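Long-range contact in phosphotriesterase, putative (PDB 4J35), which probably hydrolyses lactones with the help of two divalent metal ions and, in this engineered form, was remodelled toward organophosphate hydrolysis: residues A[218-229]-A[255-264]. The protein carries 7 engineered substitutions. Sequence-based numbering, arbitrary orientation.
Sequences LRHGVSIAFDRI and YADRLLLSHD. With CO (cobalt (II) ion), chain C.
Strands 223-226 and 259-261 run parallel, their axes 4.6 Å apart and 29° askew, with Ile224 N reaching Arg258 O at 2.9 Å and the ladder continuing through Leu260 N, Phe226 N and Ser262 N. Helix 240-251 makes the crossover of this beta-alpha-beta unit in the TIM barrel of the phosphotriesterase family. Beyond the strands, Ile229 N donates to a lone pair of Ser262 O. On one face of the sheet, Ile224 and Leu259 lie side by side, CG1 against CD2 at 3.7 Å. At the N-terminal end of the pair, Leu218 CD1 sits over the centre of the Tyr255 ring in a CH-pi contact, while CD2 of Leu218 rests on Arg258 CB. A water accepts from Arg258 NH1 in the guanidinium plane and donates to Leu218 O and Val222 O. At the C-terminal end, Asp227 OD1 is hydrogen-bonded to ND1 of His204, a ligand of the second cobalt. A bend at chi3 (82°) turns the Arg228 guanidinium to the Asp264 carboxylate; a leucine in place of Arg228 would probably leave Asp264 OD2 without this positive mate. Their salt bridge includes a weak, bent hydrogen bond from Arg228 NE to Asp264 OD2 (2.9 Å, 128°), while Asp264 OD1 binds the cobalt shared with His21 and His23 at 2.2 Å.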
loop_
_atom_site.group_PDB
_atom_site.type_symbol
_atom_site.label_atom_id
_atom_site.label_comp_id
_atom_site.label_asym_id
_atom_site.label_seq_id
_atom_site.Cartn_x
_atom_site.Cartn_y
_atom_site.Cartn_z
ATOM N N LEU A 218 9.898 0.713 14.715
ATOM C CA LEU A 218 9.724 2.166 14.830
ATOM C C LEU A 218 11.055 2.809 15.229
ATOM O O LEU A 218 11.331 3.968 14.963
ATOM C CB LEU A 218 8.688 2.516 15.882
ATOM C CG LEU A 218 7.268 2.283 15.285
ATOM C CD1 LEU A 218 6.265 2.209 16.386
ATOM C CD2 LEU A 218 6.973 3.428 14.336
ATOM N N ARG A 219 11.853 2.001 15.870
ATOM C CA ARG A 219 13.221 2.388 16.263
ATOM C C ARG A 219 14.089 2.950 15.105
ATOM O O ARG A 219 15.041 3.709 15.339
ATOM C CB ARG A 219 13.891 1.154 16.866
ATOM C CG ARG A 219 15.234 1.371 17.460
ATOM C CD ARG A 219 15.082 1.746 18.923
ATOM N NE ARG A 219 14.982 0.566 19.785
ATOM C CZ ARG A 219 15.971 0.096 20.545
ATOM N NH1 ARG A 219 17.154 0.706 20.580
ATOM N NH2 ARG A 219 15.776 -0.987 21.290
ATOM N N HIS A 220 13.770 2.584 13.858
ATOM C CA HIS A 220 14.577 2.968 12.705
ATOM C C HIS A 220 14.158 4.282 12.128
ATOM O O HIS A 220 14.752 4.753 11.155
ATOM C CB HIS A 220 14.539 1.866 11.647
ATOM C CG HIS A 220 15.226 0.617 12.084
ATOM N ND1 HIS A 220 14.548 -0.472 12.575
ATOM C CD2 HIS A 220 16.543 0.317 12.183
ATOM C CE1 HIS A 220 15.410 -1.412 12.918
ATOM N NE2 HIS A 220 16.631 -0.951 12.702
ATOM N N GLY A 221 13.117 4.857 12.735
ATOM C CA GLY A 221 12.626 6.170 12.369
ATOM C C GLY A 221 11.567 6.127 11.288
ATOM O O GLY A 221 11.101 7.186 10.845
ATOM N N VAL A 222 11.249 4.922 10.832
ATOM C CA VAL A 222 10.262 4.745 9.781
ATOM C C VAL A 222 8.867 4.850 10.361
ATOM O O VAL A 222 8.653 4.820 11.574
ATOM C CB VAL A 222 10.402 3.384 9.010
ATOM C CG1 VAL A 222 11.795 3.284 8.298
ATOM C CG2 VAL A 222 10.169 2.170 9.952
ATOM N N SER A 223 7.898 4.956 9.463
ATOM C CA SER A 223 6.517 4.800 9.878
ATOM C C SER A 223 5.988 3.379 9.607
ATOM O O SER A 223 6.585 2.592 8.865
ATOM C CB SER A 223 5.694 5.823 9.130
ATOM O OG SER A 223 6.095 7.130 9.469
ATOM N N ILE A 224 4.834 3.040 10.207
ATOM C CA ILE A 224 4.323 1.709 10.046
ATOM C C ILE A 224 2.846 1.848 9.821
ATOM O O ILE A 224 2.255 2.773 10.368
ATOM C CB ILE A 224 4.608 0.830 11.270
ATOM C CG1 ILE A 224 4.022 1.393 12.530
ATOM C CG2 ILE A 224 6.136 0.725 11.464
ATOM C CD1 ILE A 224 4.014 0.372 13.704
ATOM N N ALA A 225 2.321 0.947 9.010
ATOM C CA ALA A 225 0.876 0.998 8.680
ATOM C C ALA A 225 0.186 -0.241 9.167
ATOM O O ALA A 225 0.612 -1.363 8.890
ATOM C CB ALA A 225 0.717 1.095 7.221
ATOM N N PHE A 226 -0.946 -0.012 9.829
ATOM C CA PHE A 226 -1.929 -1.021 10.128
ATOM C C PHE A 226 -2.863 -0.887 8.933
ATOM O O PHE A 226 -3.802 -0.075 8.961
ATOM C CB PHE A 226 -2.632 -0.650 11.447
ATOM C CG PHE A 226 -1.785 -0.899 12.684
ATOM C CD1 PHE A 226 -0.589 -0.238 12.884
ATOM C CD2 PHE A 226 -2.212 -1.801 13.642
ATOM C CE1 PHE A 226 0.147 -0.477 14.015
ATOM C CE2 PHE A 226 -1.489 -2.051 14.750
ATOM C CZ PHE A 226 -0.286 -1.396 14.947
ATOM N N ASP A 227 -2.558 -1.604 7.847
ATOM C CA ASP A 227 -3.204 -1.291 6.594
ATOM C C ASP A 227 -4.061 -2.410 5.997
ATOM O O ASP A 227 -4.400 -2.343 4.821
ATOM C CB ASP A 227 -2.193 -0.796 5.579
ATOM C CG ASP A 227 -1.037 -1.770 5.384
ATOM O OD1 ASP A 227 -1.162 -2.932 5.798
ATOM O OD2 ASP A 227 0.014 -1.356 4.857
ATOM N N ARG A 228 -4.404 -3.415 6.798
ATOM C CA ARG A 228 -5.385 -4.427 6.353
ATOM C C ARG A 228 -6.581 -4.454 7.322
ATOM O O ARG A 228 -7.169 -5.511 7.597
ATOM C CB ARG A 228 -4.727 -5.800 6.241
ATOM C CG ARG A 228 -3.330 -5.724 5.603
ATOM C CD ARG A 228 -2.739 -7.069 5.326
ATOM N NE ARG A 228 -3.243 -7.627 4.084
ATOM C CZ ARG A 228 -2.908 -8.821 3.615
ATOM N NH1 ARG A 228 -2.018 -9.571 4.264
ATOM N NH2 ARG A 228 -3.448 -9.255 2.480
ATOM N N ILE A 229 -6.924 -3.279 7.833
ATOM C CA ILE A 229 -7.985 -3.152 8.825
ATOM C C ILE A 229 -9.286 -3.578 8.142
ATOM O O ILE A 229 -9.606 -3.099 7.068
ATOM C CB ILE A 229 -8.121 -1.720 9.380
ATOM C CG1 ILE A 229 -6.803 -1.312 10.106
ATOM C CG2 ILE A 229 -9.276 -1.619 10.365
ATOM C CD1 ILE A 229 -6.781 0.119 10.583
ATOM N N TYR A 255 3.496 7.588 19.653
ATOM C CA TYR A 255 3.928 7.202 18.320
ATOM C C TYR A 255 2.993 7.685 17.207
ATOM O O TYR A 255 3.114 7.232 16.060
ATOM C CB TYR A 255 3.981 5.683 18.244
ATOM C CG TYR A 255 5.233 5.030 18.822
ATOM C CD1 TYR A 255 6.491 5.360 18.376
ATOM C CD2 TYR A 255 5.116 4.033 19.776
ATOM C CE1 TYR A 255 7.618 4.713 18.891
ATOM C CE2 TYR A 255 6.194 3.390 20.277
ATOM C CZ TYR A 255 7.452 3.733 19.857
ATOM O OH TYR A 255 8.509 3.038 20.391
ATOM N N ALA A 256 2.077 8.594 17.533
ATOM C CA ALA A 256 1.004 8.908 16.614
ATOM C C ALA A 256 1.587 9.418 15.330
ATOM O O ALA A 256 1.019 9.175 14.282
ATOM C CB ALA A 256 0.010 9.930 17.194
ATOM N N ASP A 257 2.752 10.081 15.371
ATOM C CA ASP A 257 3.234 10.665 14.121
ATOM C C ASP A 257 4.019 9.639 13.272
ATOM O O ASP A 257 4.583 9.999 12.256
ATOM C CB ASP A 257 4.041 11.958 14.319
ATOM C CG ASP A 257 5.270 11.751 15.153
ATOM O OD1 ASP A 257 5.368 10.647 15.737
ATOM O OD2 ASP A 257 6.115 12.683 15.245
ATOM N N ARG A 258 4.029 8.379 13.690
ATOM C CA ARG A 258 4.595 7.313 12.866
ATOM C C ARG A 258 3.635 6.161 12.528
ATOM O O ARG A 258 4.072 5.134 12.011
ATOM C CB ARG A 258 5.819 6.730 13.553
ATOM C CG ARG A 258 6.840 7.814 13.918
ATOM C CD ARG A 258 7.580 8.309 12.694
ATOM N NE ARG A 258 8.142 9.650 12.888
ATOM C CZ ARG A 258 9.354 9.908 13.376
ATOM N NH1 ARG A 258 10.177 8.923 13.722
ATOM N NH2 ARG A 258 9.752 11.165 13.512
ATOM N N LEU A 259 2.333 6.348 12.812
ATOM C CA LEU A 259 1.340 5.299 12.576
ATOM C C LEU A 259 0.365 5.718 11.484
ATOM O O LEU A 259 -0.119 6.864 11.492
ATOM C CB LEU A 259 0.517 5.032 13.845
ATOM C CG LEU A 259 1.301 4.646 15.109
ATOM C CD1 LEU A 259 0.394 4.732 16.315
ATOM C CD2 LEU A 259 1.918 3.237 14.982
ATOM N N LEU A 260 0.085 4.799 10.557
ATOM C CA LEU A 260 -0.891 5.061 9.508
ATOM C C LEU A 260 -1.907 3.929 9.425
ATOM O O LEU A 260 -1.689 2.848 9.946
ATOM C CB LEU A 260 -0.200 5.262 8.161
ATOM C CG LEU A 260 0.599 6.563 8.096
ATOM C CD1 LEU A 260 2.089 6.313 8.465
ATOM C CD2 LEU A 260 0.467 7.189 6.726
ATOM N N LEU A 261 -3.019 4.203 8.752
ATOM C CA LEU A 261 -4.201 3.315 8.794
ATOM C C LEU A 261 -4.782 3.097 7.397
ATOM O O LEU A 261 -4.989 4.046 6.669
ATOM C CB LEU A 261 -5.295 3.933 9.666
ATOM C CG LEU A 261 -4.942 4.329 11.102
ATOM C CD1 LEU A 261 -6.131 5.120 11.710
ATOM C CD2 LEU A 261 -4.618 3.129 11.968
ATOM N N SER A 262 -5.011 1.841 7.015
ATOM C CA SER A 262 -5.651 1.553 5.717
ATOM C C SER A 262 -6.306 0.187 5.724
ATOM O O SER A 262 -6.271 -0.497 6.748
ATOM C CB SER A 262 -4.668 1.645 4.578
ATOM O OG SER A 262 -5.176 2.494 3.586
ATOM N N HIS A 263 -6.931 -0.175 4.592
ATOM C CA HIS A 263 -7.640 -1.442 4.484
ATOM C C HIS A 263 -7.005 -2.519 3.600
ATOM O O HIS A 263 -7.364 -3.707 3.734
ATOM C CB HIS A 263 -9.074 -1.214 3.930
ATOM C CG HIS A 263 -9.789 -0.060 4.550
ATOM N ND1 HIS A 263 -9.665 1.233 4.091
ATOM C CD2 HIS A 263 -10.682 -0.018 5.565
ATOM C CE1 HIS A 263 -10.468 2.022 4.792
ATOM N NE2 HIS A 263 -11.089 1.284 5.692
ATOM N N ASP A 264 -6.173 -2.124 2.635
ATOM C CA ASP A 264 -5.668 -3.063 1.631
ATOM C C ASP A 264 -6.853 -3.690 0.866
ATOM O O ASP A 264 -6.812 -4.842 0.450
ATOM C CB ASP A 264 -4.855 -4.151 2.298
ATOM C CG ASP A 264 -3.950 -4.907 1.318
ATOM O OD1 ASP A 264 -3.717 -4.456 0.182
ATOM O OD2 ASP A 264 -3.511 -5.989 1.710
HETATM CO CO CO C . -1.819 -4.452 -0.952
HETATM O O HOH W 1 9.713 6.036 13.843
#